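Local coordinates for flagellar hook-associated protein (Burkholderia pseudomallei, PDB 4UT1) that probably serves as a structural component of the hook-filament junction of the bacterial flagellum, at residues 211-223 against 281-293; 474-486 against 553-565. All blocks are in the same frame, centred on the assembly; numbering follows the deposited sequence.

Both contacts draw distant parts of the chain together, yet they share no helix or strand and lie on opposite sides of the chain's centre, about 76 Å apart between centres and about 49 Å between nearest atoms. Contact 1 is a small, mostly buried joint in the helical domain, where the end of one helix meets the start of another and backbone atoms do most of the work. Contact 2 pairs two neighbouring strands in the D3 domain over a much larger, partly buried interface. There the chemistry differs from face to face: mainly leucine, phenylalanine and isoleucine on one, joined by Thr480; Thr481, Thr561 and Gln559, with Ala483, on the other.

Contact 1. Residues 211-223 against 281-293; sequences VSKLSQLAGVQVV and DVSLTGGALGGLL
Backbone hydrogen bonds carry the meeting of Gln216 and Leu217 with Ala288 and Leu289. Ala288 N donates to Gln216 O (3.0 Å) and Leu289 N to Leu217 O, the latter the straighter bond at 164°; in both the donor is tilted about 30° from the carbonyl plane. N-H groups near the start of helix 287-322 thus meet carbonyls near the end of helix 201-215. A weak bond from Gly219 N to Thr285 O (3.1 Å) adds a third link, and one water donates to both Gly219 O and Thr285 O, closing a small polar bridge.

Close backbone packing comes next. Gly287 CA lies 3.4 Å from Gln216 O, Ala218 CA points a C-H at Gly286 O, and Leu289 CB sits 3.2 Å from Leu217 O. Gly219, Gly286 and Gly287, which have no side chain, let the two backbones come this close; Gly286 and Gly287 also have positive phi.

Apolar side-chain contact is slight: the CD2 branch of Leu289 reaches Ala218 CB at 4.1 Å. Helix 134-193 flanks the joint, Leu289 touching its Thr172 and Leu217 its Gln175.

Between the two segments the chain forms most of a six-stranded antiparallel sheet. The end of helix 201-215 thus meets the start of helix 287-322, with that sheet inserted between them in sequence within the FlgK helical domain.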
loop_
_atom_site.group_PDB
_atom_site.type_symbol
_atom_site.label_atom_id
_atom_site.label_comp_id
_atom_site.label_asym_id
_atom_site.label_seq_id
_atom_site.Cartn_x
_atom_site.Cartn_y
_atom_site.Cartn_z
ATOM N N VAL A 211 4.521 -15.415 39.392
ATOM C CA VAL A 211 4.243 -16.153 38.163
ATOM C C VAL A 211 2.957 -15.653 37.512
ATOM O O VAL A 211 2.858 -15.569 36.281
ATOM C CB VAL A 211 4.119 -17.664 38.419
ATOM C CG1 VAL A 211 3.559 -18.366 37.189
ATOM C CG2 VAL A 211 5.473 -18.255 38.814
ATOM N N SER A 212 1.970 -15.338 38.346
ATOM C CA SER A 212 0.695 -14.818 37.863
ATOM C C SER A 212 0.929 -13.531 37.112
ATOM O O SER A 212 0.599 -13.420 35.927
ATOM C CB SER A 212 -0.284 -14.586 39.016
ATOM O OG SER A 212 -1.410 -13.831 38.584
ATOM N N LYS A 213 1.513 -12.565 37.812
ATOM C CA LYS A 213 1.849 -11.282 37.220
ATOM C C LYS A 213 2.641 -11.476 35.930
ATOM O O LYS A 213 2.344 -10.851 34.918
ATOM C CB LYS A 213 2.639 -10.418 38.208
ATOM C CG LYS A 213 1.927 -10.173 39.547
ATOM C CD LYS A 213 0.492 -9.682 39.377
ATOM C CE LYS A 213 0.427 -8.254 38.861
ATOM N NZ LYS A 213 -0.964 -7.704 38.927
ATOM N N LEU A 214 3.633 -12.361 35.962
ATOM C CA LEU A 214 4.444 -12.642 34.780
ATOM C C LEU A 214 3.629 -13.143 33.568
ATOM O O LEU A 214 3.858 -12.716 32.433
ATOM C CB LEU A 214 5.537 -13.663 35.145
ATOM C CG LEU A 214 6.404 -14.192 33.996
ATOM C CD1 LEU A 214 7.116 -13.056 33.268
ATOM C CD2 LEU A 214 7.418 -15.201 34.528
ATOM N N SER A 215 2.675 -14.041 33.802
ATOM C CA SER A 215 1.907 -14.611 32.701
ATOM C C SER A 215 0.997 -13.570 32.042
ATOM O O SER A 215 0.554 -13.762 30.912
ATOM C CB SER A 215 1.078 -15.807 33.183
ATOM O OG SER A 215 0.087 -15.403 34.112
ATOM N N GLN A 216 0.719 -12.474 32.738
ATOM C CA GLN A 216 -0.047 -11.381 32.139
ATOM C C GLN A 216 0.819 -10.583 31.160
ATOM O O GLN A 216 0.307 -9.816 30.333
ATOM C CB GLN A 216 -0.613 -10.454 33.222
ATOM C CG GLN A 216 -1.625 -11.118 34.142
ATOM C CD GLN A 216 -1.978 -10.238 35.326
ATOM O OE1 GLN A 216 -1.819 -9.023 35.274
ATOM N NE2 GLN A 216 -2.445 -10.849 36.404
ATOM N N LEU A 217 2.132 -10.774 31.240
ATOM C CA LEU A 217 3.051 -10.034 30.391
ATOM C C LEU A 217 3.538 -10.878 29.219
ATOM O O LEU A 217 3.828 -10.352 28.134
ATOM C CB LEU A 217 4.240 -9.524 31.203
ATOM C CG LEU A 217 3.898 -8.682 32.438
ATOM C CD1 LEU A 217 5.149 -8.514 33.294
ATOM C CD2 LEU A 217 3.297 -7.328 32.056
ATOM N N ALA A 218 3.618 -12.187 29.427
ATOM C CA ALA A 218 4.116 -13.084 28.395
ATOM C C ALA A 218 3.655 -14.503 28.649
ATOM O O ALA A 218 3.395 -14.888 29.784
ATOM C CB ALA A 218 5.648 -13.034 28.323
ATOM N N GLY A 219 3.571 -15.282 27.579
ATOM C CA GLY A 219 3.207 -16.679 27.686
ATOM C C GLY A 219 4.345 -17.440 28.326
ATOM O O GLY A 219 5.445 -17.502 27.780
ATOM N N VAL A 220 4.079 -17.999 29.501
ATOM C CA VAL A 220 5.088 -18.749 30.233
ATOM C C VAL A 220 4.568 -20.099 30.693
ATOM O O VAL A 220 3.377 -20.267 30.974
ATOM C CB VAL A 220 5.582 -17.975 31.465
ATOM C CG1 VAL A 220 6.233 -16.663 31.037
ATOM C CG2 VAL A 220 4.437 -17.732 32.444
ATOM N N GLN A 221 5.478 -21.062 30.765
ATOM C CA GLN A 221 5.185 -22.357 31.349
ATOM C C GLN A 221 6.194 -22.632 32.466
ATOM O O GLN A 221 7.406 -22.479 32.281
ATOM C CB GLN A 221 5.231 -23.450 30.293
ATOM C CG GLN A 221 6.598 -23.617 29.661
ATOM C CD GLN A 221 6.583 -24.554 28.473
ATOM O OE1 GLN A 221 6.122 -24.192 27.389
ATOM N NE2 GLN A 221 7.092 -25.769 28.668
ATOM N N VAL A 222 5.686 -23.012 33.630
ATOM C CA VAL A 222 6.549 -23.314 34.760
ATOM C C VAL A 222 6.677 -24.819 34.900
ATOM O O VAL A 222 5.768 -25.563 34.534
ATOM C CB VAL A 222 6.014 -22.719 36.069
ATOM C CG1 VAL A 222 5.196 -21.476 35.782
ATOM C CG2 VAL A 222 5.182 -23.750 36.824
ATOM N N VAL A 223 7.813 -25.270 35.414
ATOM C CA VAL A 223 7.985 -26.685 35.698
ATOM C C VAL A 223 8.668 -26.879 37.054
ATOM O O VAL A 223 9.619 -26.170 37.390
ATOM C CB VAL A 223 8.791 -27.386 34.601
ATOM C CG1 VAL A 223 9.957 -26.518 34.155
ATOM C CG2 VAL A 223 9.273 -28.743 35.089
ATOM N N ASP A 281 8.979 -12.849 16.522
ATOM C CA ASP A 281 7.715 -12.280 17.010
ATOM C C ASP A 281 6.631 -13.350 17.134
ATOM O O ASP A 281 5.893 -13.398 18.118
ATOM C CB ASP A 281 7.220 -11.160 16.085
ATOM C CG ASP A 281 8.066 -9.904 16.175
ATOM O OD1 ASP A 281 9.097 -9.911 16.875
ATOM O OD2 ASP A 281 7.705 -8.908 15.525
ATOM N N VAL A 282 6.553 -14.214 16.129
ATOM C CA VAL A 282 5.499 -15.215 16.069
ATOM C C VAL A 282 5.591 -16.248 17.201
ATOM O O VAL A 282 4.593 -16.874 17.553
ATOM C CB VAL A 282 5.516 -15.941 14.710
ATOM C CG1 VAL A 282 6.816 -16.740 14.545
ATOM C CG2 VAL A 282 4.298 -16.838 14.568
ATOM N N SER A 283 6.779 -16.427 17.774
ATOM C CA SER A 283 6.956 -17.398 18.846
ATOM C C SER A 283 6.579 -16.804 20.210
ATOM O O SER A 283 6.349 -17.528 21.190
ATOM C CB SER A 283 8.405 -17.888 18.889
ATOM O OG SER A 283 9.271 -16.849 19.330
ATOM N N LEU A 284 6.535 -15.479 20.260
ATOM C CA LEU A 284 6.317 -14.744 21.505
ATOM C C LEU A 284 4.838 -14.534 21.782
ATOM O O LEU A 284 4.368 -13.407 21.889
ATOM C CB LEU A 284 7.037 -13.398 21.440
ATOM C CG LEU A 284 8.563 -13.500 21.507
ATOM C CD1 LEU A 284 9.239 -12.472 20.602
ATOM C CD2 LEU A 284 9.012 -13.327 22.937
ATOM N N THR A 285 4.107 -15.630 21.903
ATOM C CA THR A 285 2.682 -15.564 22.174
ATOM C C THR A 285 2.361 -15.333 23.646
ATOM O O THR A 285 3.197 -15.548 24.532
ATOM C CB THR A 285 1.991 -16.848 21.741
ATOM O OG1 THR A 285 2.687 -17.958 22.322
ATOM C CG2 THR A 285 2.013 -16.968 20.237
ATOM N N GLY A 286 1.129 -14.901 23.886
ATOM C CA GLY A 286 0.601 -14.733 25.222
ATOM C C GLY A 286 1.003 -13.428 25.856
ATOM O O GLY A 286 2.055 -12.867 25.521
ATOM N N GLY A 287 0.169 -12.961 26.785
ATOM C CA GLY A 287 0.443 -11.777 27.572
ATOM C C GLY A 287 0.438 -10.491 26.773
ATOM O O GLY A 287 0.130 -10.487 25.572
ATOM N N ALA A 288 0.798 -9.401 27.434
ATOM C CA ALA A 288 0.868 -8.106 26.771
ATOM C C ALA A 288 1.785 -8.208 25.557
ATOM O O ALA A 288 1.522 -7.612 24.520
ATOM C CB ALA A 288 1.355 -7.031 27.724
ATOM N N LEU A 289 2.855 -8.981 25.706
ATOM C CA LEU A 289 3.813 -9.191 24.635
ATOM C C LEU A 289 3.112 -9.661 23.372
ATOM O O LEU A 289 3.196 -9.020 22.332
ATOM C CB LEU A 289 4.873 -10.204 25.068
ATOM C CG LEU A 289 6.319 -9.792 24.815
ATOM C CD1 LEU A 289 6.605 -8.464 25.498
ATOM C CD2 LEU A 289 7.292 -10.887 25.294
ATOM N N GLY A 290 2.394 -10.772 23.480
ATOM C CA GLY A 290 1.750 -11.372 22.329
ATOM C C GLY A 290 0.651 -10.502 21.745
ATOM O O GLY A 290 0.460 -10.465 20.525
ATOM N N GLY A 291 -0.082 -9.820 22.614
ATOM C CA GLY A 291 -1.144 -8.919 22.179
ATOM C C GLY A 291 -0.575 -7.725 21.429
ATOM O O GLY A 291 -1.146 -7.268 20.427
ATOM N N LEU A 292 0.551 -7.209 21.916
ATOM C CA LEU A 292 1.208 -6.078 21.263
ATOM C C LEU A 292 1.693 -6.490 19.887
ATOM O O LEU A 292 1.448 -5.798 18.899
ATOM C CB LEU A 292 2.391 -5.574 22.090
ATOM C CG LEU A 292 2.065 -4.717 23.315
ATOM C CD1 LEU A 292 3.217 -4.760 24.307
ATOM C CD2 LEU A 292 1.788 -3.280 22.900
ATOM N N LEU A 293 2.404 -7.618 19.842
ATOM C CA LEU A 293 2.965 -8.126 18.600
ATOM C C LEU A 293 1.900 -8.501 17.571
ATOM O O LEU A 293 2.035 -8.180 16.394
ATOM C CB LEU A 293 3.864 -9.334 18.893
ATOM C CG LEU A 293 5.072 -8.998 19.764
ATOM C CD1 LEU A 293 5.847 -10.254 20.162
ATOM C CD2 LEU A 293 5.979 -7.997 19.063
HETATM O O HOH W 1 5.683 -16.574 25.181
#

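Contact 2. Residues 474-486 against 553-565; sequences QLPSGTTTLAYNA and TPADGDQFTIGAN. With EDO (1,2-ethanediol), chain U; EDO (1,2-ethanediol), chain J.
Strands 480-485 and 559-564 form an antiparallel pair inside a five-stranded sheet of the D3 domain, with Leu482 opposite Phe560 and Thr480 opposite Ile562. Both are hydrogen-bonded pairs, and the bond from Leu482 N to Phe560 O is 2.7 Å long. The tight part is the face carrying Leu482, Phe560 and Ile562, with the buried Thr480. Leu482 CD1 meets Ile562 CD1 obliquely at 4.2 Å, and strand 546-551 covers Phe560 and Ile562 with Val546, Val548 and Leu550.

Packing stays close at Tyr484, whose ring lies crosswise to Pro554. With CG turned anti to the backbone N (chi1 179°), the ring swings over to the proline, whose CG makes a CH-pi contact 4.1 Å from the ring centroid, offset toward the rim. Ala555 O approaches the ring edge in plane, and Tyr484 O takes Gly557 N from the type II turn Ala555-Asp558 nearly along the C=O axis.

The other face is looser and more polar. Thr481 and Thr561 stand side by side, OG1 of Thr481 being 3.9 Å from CG2 of Thr561, and Thr481 CG2 comes within 3.5 Å of Gln559 OE1.

The ends of the pair differ again. Where the strands part, beside Thr480 on the Leu482 side, a water donates to Gly478 O and Ile562 O and accepts from Thr480 OG1. At the other end the exposed Asp556 grips Ala486: its OD1 receives Ala486 N at 3.0 Å and 163°, on the anti side and 18° out of the carboxylate plane.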
loop_
_atom_site.group_PDB
_atom_site.type_symbol
_atom_site.label_atom_id
_atom_site.label_comp_id
_atom_site.label_asym_id
_atom_site.label_seq_id
_atom_site.Cartn_x
_atom_site.Cartn_y
_atom_site.Cartn_z
ATOM N N GLN A 474 1.328 11.873 -29.223
ATOM C CA GLN A 474 2.092 12.926 -29.868
ATOM C C GLN A 474 1.219 13.596 -30.914
ATOM O O GLN A 474 0.460 12.927 -31.616
ATOM C CB GLN A 474 3.359 12.370 -30.515
ATOM C CG GLN A 474 4.412 11.964 -29.518
ATOM C CD GLN A 474 5.691 11.508 -30.177
ATOM O OE1 GLN A 474 6.711 11.356 -29.512
ATOM N NE2 GLN A 474 5.646 11.279 -31.492
ATOM N N LEU A 475 1.322 14.916 -31.011
ATOM C CA LEU A 475 0.657 15.637 -32.087
ATOM C C LEU A 475 1.680 16.322 -32.986
ATOM O O LEU A 475 2.467 17.139 -32.525
ATOM C CB LEU A 475 -0.320 16.667 -31.523
ATOM C CG LEU A 475 -1.635 16.153 -30.937
ATOM C CD1 LEU A 475 -2.393 17.311 -30.297
ATOM C CD2 LEU A 475 -2.492 15.496 -32.013
ATOM N N PRO A 476 1.656 16.005 -34.282
ATOM C CA PRO A 476 2.588 16.672 -35.193
ATOM C C PRO A 476 2.301 18.172 -35.224
ATOM O O PRO A 476 1.220 18.585 -34.807
ATOM C CB PRO A 476 2.297 16.010 -36.539
ATOM C CG PRO A 476 0.850 15.607 -36.446
ATOM C CD PRO A 476 0.622 15.237 -34.999
ATOM N N SER A 477 3.245 18.970 -35.711
ATOM C CA SER A 477 3.109 20.424 -35.662
ATOM C C SER A 477 1.991 20.940 -36.563
ATOM O O SER A 477 1.399 21.980 -36.287
ATOM C CB SER A 477 4.437 21.092 -36.034
ATOM O OG SER A 477 5.008 20.494 -37.187
ATOM N N GLY A 478 1.695 20.213 -37.633
ATOM C CA GLY A 478 0.693 20.667 -38.580
ATOM C C GLY A 478 -0.677 20.035 -38.412
ATOM O O GLY A 478 -0.831 19.020 -37.724
ATOM N N THR A 479 -1.673 20.644 -39.052
ATOM C CA THR A 479 -3.025 20.105 -39.093
ATOM C C THR A 479 -3.127 18.893 -40.016
ATOM O O THR A 479 -2.635 18.911 -41.149
ATOM C CB THR A 479 -4.035 21.184 -39.564
ATOM O OG1 THR A 479 -4.104 22.221 -38.581
ATOM C CG2 THR A 479 -5.430 20.597 -39.764
ATOM N N THR A 480 -3.787 17.849 -39.532
ATOM C CA THR A 480 -4.126 16.699 -40.362
ATOM C C THR A 480 -5.540 16.843 -40.915
ATOM O O THR A 480 -6.476 17.131 -40.177
ATOM C CB THR A 480 -4.018 15.389 -39.575
ATOM O OG1 THR A 480 -2.663 15.224 -39.149
ATOM C CG2 THR A 480 -4.412 14.209 -40.439
ATOM N N THR A 481 -5.694 16.644 -42.221
ATOM C CA THR A 481 -7.008 16.792 -42.842
ATOM C C THR A 481 -7.428 15.492 -43.506
ATOM O O THR A 481 -6.806 15.033 -44.461
ATOM C CB THR A 481 -7.019 17.942 -43.868
ATOM O OG1 THR A 481 -6.682 19.168 -43.205
ATOM C CG2 THR A 481 -8.393 18.084 -44.513
ATOM N N LEU A 482 -8.460 14.869 -42.957
ATOM C CA LEU A 482 -8.992 13.658 -43.548
ATOM C C LEU A 482 -9.997 14.083 -44.591
ATOM O O LEU A 482 -10.706 15.055 -44.396
ATOM C CB LEU A 482 -9.643 12.772 -42.493
ATOM C CG LEU A 482 -8.717 12.443 -41.318
ATOM C CD1 LEU A 482 -9.436 11.544 -40.343
ATOM C CD2 LEU A 482 -7.426 11.783 -41.855
ATOM N N ALA A 483 -10.041 13.361 -45.701
ATOM C CA ALA A 483 -11.011 13.633 -46.760
ATOM C C ALA A 483 -11.725 12.335 -47.133
ATOM O O ALA A 483 -11.097 11.272 -47.205
ATOM C CB ALA A 483 -10.320 14.238 -47.967
ATOM N N TYR A 484 -13.032 12.417 -47.368
ATOM C CA TYR A 484 -13.825 11.240 -47.702
ATOM C C TYR A 484 -14.035 11.138 -49.204
ATOM O O TYR A 484 -14.436 12.101 -49.854
ATOM C CB TYR A 484 -15.176 11.289 -46.997
ATOM C CG TYR A 484 -16.128 10.130 -47.278
ATOM C CD1 TYR A 484 -15.866 8.860 -46.794
ATOM C CD2 TYR A 484 -17.320 10.333 -47.981
ATOM C CE1 TYR A 484 -16.740 7.816 -47.004
ATOM C CE2 TYR A 484 -18.206 9.289 -48.198
ATOM C CZ TYR A 484 -17.911 8.037 -47.715
ATOM O OH TYR A 484 -18.783 6.989 -47.910
ATOM N N ASN A 485 -13.776 9.958 -49.747
ATOM C CA ASN A 485 -14.074 9.692 -51.153
ATOM C C ASN A 485 -15.334 8.830 -51.269
ATOM O O ASN A 485 -15.334 7.681 -50.850
ATOM C CB ASN A 485 -12.872 9.015 -51.814
ATOM C CG ASN A 485 -13.078 8.808 -53.290
ATOM O OD1 ASN A 485 -13.696 7.834 -53.694
ATOM N ND2 ASN A 485 -12.584 9.736 -54.100
ATOM N N ALA A 486 -16.423 9.387 -51.803
ATOM C CA ALA A 486 -17.705 8.669 -51.797
ATOM C C ALA A 486 -17.711 7.477 -52.764
ATOM O O ALA A 486 -18.414 6.484 -52.547
ATOM C CB ALA A 486 -18.865 9.632 -52.132
ATOM N N THR A 553 -22.925 10.326 -42.843
ATOM C CA THR A 553 -22.539 10.163 -44.239
ATOM C C THR A 553 -21.902 11.428 -44.800
ATOM O O THR A 553 -22.612 12.352 -45.224
ATOM C CB THR A 553 -23.758 9.789 -45.099
ATOM O OG1 THR A 553 -24.372 8.611 -44.560
ATOM C CG2 THR A 553 -23.350 9.534 -46.547
ATOM N N PRO A 554 -20.558 11.477 -44.819
ATOM C CA PRO A 554 -19.912 12.635 -45.441
ATOM C C PRO A 554 -20.224 12.663 -46.941
ATOM O O PRO A 554 -20.418 11.601 -47.528
ATOM C CB PRO A 554 -18.416 12.390 -45.201
ATOM C CG PRO A 554 -18.333 11.223 -44.216
ATOM C CD PRO A 554 -19.583 10.436 -44.440
ATOM N N ALA A 555 -20.281 13.849 -47.532
ATOM C CA ALA A 555 -20.371 13.975 -48.982
ATOM C C ALA A 555 -18.990 13.746 -49.574
ATOM O O ALA A 555 -18.002 13.725 -48.845
ATOM C CB ALA A 555 -20.904 15.343 -49.377
ATOM N N ASP A 556 -18.915 13.574 -50.895
ATOM C CA ASP A 556 -17.625 13.420 -51.554
ATOM C C ASP A 556 -16.812 14.690 -51.340
ATOM O O ASP A 556 -17.329 15.798 -51.501
ATOM C CB ASP A 556 -17.803 13.128 -53.060
ATOM C CG ASP A 556 -16.480 12.842 -53.757
ATOM O OD1 ASP A 556 -15.765 11.915 -53.326
ATOM O OD2 ASP A 556 -16.143 13.560 -54.715
ATOM N N GLY A 557 -15.563 14.525 -50.906
ATOM C CA GLY A 557 -14.680 15.652 -50.657
ATOM C C GLY A 557 -14.787 16.280 -49.272
ATOM O O GLY A 557 -14.000 17.167 -48.958
ATOM N N ASP A 558 -15.747 15.839 -48.459
ATOM C CA ASP A 558 -15.927 16.414 -47.114
ATOM C C ASP A 558 -14.669 16.117 -46.309
ATOM O O ASP A 558 -13.962 15.154 -46.596
ATOM C CB ASP A 558 -17.184 15.869 -46.414
ATOM C CG ASP A 558 -18.450 16.658 -46.771
ATOM O OD1 ASP A 558 -18.348 17.661 -47.507
ATOM O OD2 ASP A 558 -19.539 16.278 -46.298
ATOM N N GLN A 559 -14.380 16.964 -45.327
ATOM C CA GLN A 559 -13.092 16.927 -44.641
ATOM C C GLN A 559 -13.266 17.054 -43.153
ATOM O O GLN A 559 -14.176 17.732 -42.679
ATOM C CB GLN A 559 -12.179 18.056 -45.131
ATOM C CG GLN A 559 -11.960 18.095 -46.651
ATOM C CD GLN A 559 -11.310 19.391 -47.087
ATOM O OE1 GLN A 559 -10.085 19.480 -47.183
ATOM N NE2 GLN A 559 -12.129 20.420 -47.323
ATOM N N PHE A 560 -12.357 16.419 -42.428
ATOM C CA PHE A 560 -12.351 16.435 -40.969
ATOM C C PHE A 560 -10.913 16.651 -40.526
ATOM O O PHE A 560 -9.997 15.980 -41.017
ATOM C CB PHE A 560 -12.950 15.136 -40.429
ATOM C CG PHE A 560 -14.280 14.824 -41.040
ATOM C CD1 PHE A 560 -14.355 14.143 -42.247
ATOM C CD2 PHE A 560 -15.450 15.309 -40.469
ATOM C CE1 PHE A 560 -15.585 13.902 -42.856
ATOM C CE2 PHE A 560 -16.686 15.074 -41.067
ATOM C CZ PHE A 560 -16.746 14.366 -42.271
ATOM N N THR A 561 -10.702 17.622 -39.641
ATOM C CA THR A 561 -9.349 17.991 -39.245
ATOM C C THR A 561 -9.007 17.450 -37.866
ATOM O O THR A 561 -9.894 17.185 -37.047
ATOM C CB THR A 561 -9.150 19.514 -39.234
ATOM O OG1 THR A 561 -10.077 20.112 -38.312
ATOM C CG2 THR A 561 -9.383 20.090 -40.616
ATOM N N ILE A 562 -7.709 17.269 -37.646
ATOM C CA ILE A 562 -7.157 16.833 -36.371
ATOM C C ILE A 562 -5.916 17.662 -36.098
ATOM O O ILE A 562 -5.018 17.743 -36.929
ATOM C CB ILE A 562 -6.786 15.330 -36.366
ATOM C CG1 ILE A 562 -8.037 14.461 -36.501
ATOM C CG2 ILE A 562 -6.065 14.965 -35.073
ATOM C CD1 ILE A 562 -7.732 13.004 -36.804
ATOM N N GLY A 563 -5.850 18.285 -34.930
ATOM C CA GLY A 563 -4.700 19.104 -34.621
ATOM C C GLY A 563 -4.706 19.488 -33.155
ATOM O O GLY A 563 -5.548 19.019 -32.392
ATOM N N ALA A 564 -3.767 20.340 -32.773
ATOM C CA ALA A 564 -3.663 20.796 -31.389
ATOM C C ALA A 564 -4.878 21.634 -31.005
ATOM O O ALA A 564 -5.435 22.361 -31.832
ATOM C CB ALA A 564 -2.375 21.587 -31.188
ATOM N N ASN A 565 -5.292 21.525 -29.742
ATOM C CA ASN A 565 -6.469 22.233 -29.259
ATOM C C ASN A 565 -6.152 23.675 -28.874
ATOM O O ASN A 565 -5.112 23.956 -28.278
ATOM C CB ASN A 565 -7.086 21.496 -28.063
ATOM C CG ASN A 565 -8.346 22.169 -27.540
ATOM O OD1 ASN A 565 -8.933 23.028 -28.203
ATOM N ND2 ASN A 565 -8.778 21.765 -26.353
HETATM C C1 EDO U . -15.778 19.432 -49.636
HETATM O O1 EDO U . -15.393 20.803 -49.498
HETATM C C2 EDO U . -17.266 19.310 -49.892
HETATM O O2 EDO U . -17.620 17.939 -50.092
HETATM C C1 EDO J . -13.323 22.435 -27.742
HETATM O O1 EDO J . -14.025 21.734 -28.787
HETATM C C2 EDO J . -11.973 22.907 -28.273
HETATM O O2 EDO J . -11.524 24.041 -27.530
HETATM O O HOH W 2 -2.341 16.941 -36.739
#